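PDB 6OJ1: endo alpha-1,4 polygalactosaminidase from Neosartorya fumigata, which cleaves alpha-1,4-linked galactosamine polymers internally as a glycoside hydrolase with a (beta/alpha)-barrel, an activity that disrupts microbial biofilms. Local coordinates for residues A[108-111]-A[115-118]. Residues are numbered along the deposited sequence; the frame is centred on the assembly and turned at random.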
ATOM      1  N   HIS A 108      15.692 -10.934  -8.404  1.00 22.20           N
ATOM      2  CA  HIS A 108      15.433 -12.220  -7.775  1.00 23.88           C
ATOM      3  C   HIS A 108      13.945 -12.384  -7.441  1.00 21.57           C
ATOM      4  O   HIS A 108      13.194 -11.410  -7.321  1.00 22.74           O
ATOM      5  CB  HIS A 108      16.253 -12.367  -6.488  1.00 26.56           C
ATOM      6  CG  HIS A 108      17.725 -12.536  -6.709  1.00 27.27           C
ATOM      7  ND1 HIS A 108      18.643 -12.445  -5.686  1.00 31.44           N
ATOM      8  CD2 HIS A 108      18.437 -12.810  -7.828  1.00 31.89           C
ATOM      9  CE1 HIS A 108      19.859 -12.654  -6.165  1.00 31.73           C
ATOM     10  NE2 HIS A 108      19.761 -12.876  -7.463  1.00 32.94           N
ATOM     11  N   ASP A 109      13.530 -13.641  -7.271  1.00 28.49           N
ATOM     12  CA  ASP A 109      12.172 -13.916  -6.812  1.00 27.70           C
ATOM     13  C   ASP A 109      11.939 -13.302  -5.438  1.00 29.46           C
ATOM     14  O   ASP A 109      12.844 -13.238  -4.604  1.00 30.31           O
ATOM     15  CB  ASP A 109      11.917 -15.419  -6.711  1.00 30.80           C
ATOM     16  CG  ASP A 109      12.100 -16.136  -8.021  1.00 40.43           C
ATOM     17  OD1 ASP A 109      12.023 -15.477  -9.072  1.00 35.84           O
ATOM     18  OD2 ASP A 109      12.320 -17.366  -7.995  1.00 46.54           O
ATOM     19  N   LEU A 110      10.697 -12.889  -5.182  1.00 26.36           N
ATOM     20  CA  LEU A 110      10.377 -12.373  -3.855  1.00 33.92           C
ATOM     21  C   LEU A 110      10.453 -13.467  -2.787  1.00 37.55           C
ATOM     22  O   LEU A 110      10.982 -13.230  -1.697  1.00 42.68           O
ATOM     23  CB  LEU A 110       9.009 -11.690  -3.857  1.00 29.15           C
ATOM     24  CG  LEU A 110       9.104 -10.165  -3.908  1.00 26.92           C
ATOM     25  CD1 LEU A 110       9.699  -9.708  -5.237  1.00 25.58           C
ATOM     26  CD2 LEU A 110       7.767  -9.494  -3.679  1.00 29.54           C
ATOM     27  N   ASP A 111       9.946 -14.675  -3.068  1.00 34.17           N
ATOM     28  CA  ASP A 111      10.265 -15.759  -2.116  1.00 57.14           C
ATOM     29  C   ASP A 111      10.101 -17.104  -2.841  1.00 66.56           C
ATOM     30  O   ASP A 111       9.125 -17.836  -2.651  1.00 74.92           O
ATOM     31  CB  ASP A 111       9.457 -15.696  -0.813  1.00 65.38           C
ATOM     32  CG  ASP A 111       7.997 -15.331  -1.021  1.00 77.22           C
ATOM     33  OD1 ASP A 111       7.568 -15.144  -2.178  1.00 82.26           O
ATOM     34  OD2 ASP A 111       7.266 -15.251  -0.006  1.00 80.91           O
ATOM     35  N   GLY A 115       7.024 -16.242 -10.274  1.00 52.33           N
ATOM     36  CA  GLY A 115       5.888 -15.421 -10.641  1.00 50.60           C
ATOM     37  C   GLY A 115       5.900 -14.033 -10.042  1.00 45.94           C
ATOM     38  O   GLY A 115       5.110 -13.184 -10.479  1.00 30.47           O
ATOM     39  N   GLU A 116       6.760 -13.783  -9.049  1.00 31.04           N
ATOM     40  CA  GLU A 116       6.918 -12.435  -8.522  1.00 21.54           C
ATOM     41  C   GLU A 116       8.396 -12.165  -8.278  1.00 19.14           C
ATOM     42  O   GLU A 116       9.055 -12.924  -7.559  1.00 24.18           O
ATOM     43  CB  GLU A 116       6.123 -12.220  -7.233  1.00 27.65           C
ATOM     44  CG  GLU A 116       5.927 -10.757  -6.958  1.00 25.99           C
ATOM     45  CD  GLU A 116       4.861 -10.453  -5.932  1.00 35.35           C
ATOM     46  OE1 GLU A 116       4.636  -9.248  -5.679  1.00 21.89           O
ATOM     47  OE2 GLU A 116       4.250 -11.398  -5.390  1.00 41.02           O
ATOM     48  N   LYS A 117       8.894 -11.085  -8.881  1.00 20.79           N
ATOM     49  CA  LYS A 117      10.312 -10.750  -8.890  1.00 22.66           C
ATOM     50  C   LYS A 117      10.528  -9.280  -8.555  1.00 18.44           C
ATOM     51  O   LYS A 117       9.724  -8.418  -8.912  1.00 20.92           O
ATOM     52  CB  LYS A 117      10.944 -11.036 -10.263  1.00 22.14           C
ATOM     53  CG  LYS A 117      10.942 -12.492 -10.683  1.00 24.19           C
ATOM     54  CD  LYS A 117      11.661 -12.660 -12.012  1.00 26.59           C
ATOM     55  CE  LYS A 117      11.552 -14.094 -12.529  1.00 40.55           C
ATOM     56  NZ  LYS A 117      12.361 -15.033 -11.706  1.00 42.98           N
ATOM     57  N   TRP A 118      11.662  -8.993  -7.901  1.00 18.02           N
ATOM     58  CA  TRP A 118      12.045  -7.616  -7.627  1.00 17.04           C
ATOM     59  C   TRP A 118      12.321  -6.861  -8.929  1.00 22.84           C
ATOM     60  O   TRP A 118      12.855  -7.420  -9.887  1.00 21.53           O
ATOM     61  CB  TRP A 118      13.278  -7.595  -6.710  1.00 17.41           C
ATOM     62  CG  TRP A 118      12.955  -8.061  -5.317  1.00 21.22           C
ATOM     63  CD1 TRP A 118      13.298  -9.258  -4.739  1.00 23.50           C
ATOM     64  CD2 TRP A 118      12.177  -7.354  -4.348  1.00 22.15           C
ATOM     65  NE1 TRP A 118      12.798  -9.323  -3.452  1.00 22.35           N
ATOM     66  CE2 TRP A 118      12.106  -8.165  -3.192  1.00 18.51           C
ATOM     67  CE3 TRP A 118      11.540  -6.102  -4.340  1.00 20.05           C
ATOM     68  CZ2 TRP A 118      11.427  -7.767  -2.040  1.00 23.24           C
ATOM     69  CZ3 TRP A 118      10.859  -5.708  -3.191  1.00 20.63           C
ATOM     70  CH2 TRP A 118      10.806  -6.543  -2.058  1.00 18.23           C
TER
HETATM   71  O   HOH W   1       8.038 -15.245  -5.463  1.00 44.05           O
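One face of the Trp-118 indole carries the methyl CD1 of Leu-110, which stands 3.4 Å from the centroid of the five-membered ring and only 4° off its normal, a CH-pi contact. The leucine side chain runs at roughly a right angle to that of the tryptophan, with CG near CE2 and CZ2, while the carbonyl oxygens of His-108 and Asp-109 approach the ring obliquely. With its CG anti to the carbonyl carbon (chi1 -70°), Trp-118 turns the indole so that one face lies against Leu-110 CD1; Asp-151, Asn-155 and Asn-157 touch it from neighbouring loops. The other leucine methyl, CD2, rests over the face of the Glu-116 carboxylate, 3.7 Å from OE1, an oxygen hydrogen-bonded to Ser-90 OG. The two methyls of Leu-110 thus lie over two flat groups, the indole and the carboxylate.

Asp-109 and Lys-117, an antiparallel non-hydrogen-bonded pair, send their side chains the same way. The lysine bends at its last torsion (chi4 -70°), bringing NZ 2.7 Å from Asp-109 OD1 in a salt bridge. Backbone bonds fasten the hairpin beside this pair: Trp-118 N gives its hydrogen to His-108 O at 2.9 Å, and Leu-110 N to Glu-116 O at 2.9 Å. Water 1 accepts from Asp-111 N and lies 3.3 Å from Glu-116 O, to which it may donate, its protons being contested. His-108 ND1 is hydrogen-bonded to Asp-156 OD1.

The contact closes the beta hairpin of strands 106-109 and 116-119, part of a small three-stranded antiparallel sheet separate from the barrel strands. Its chemistry is divided: an ion pair tying two side chains together on a partly exposed side, where water probably weakens its attraction, and a leucine-indole contact at the buried tryptophan, joined by the backbone bonds.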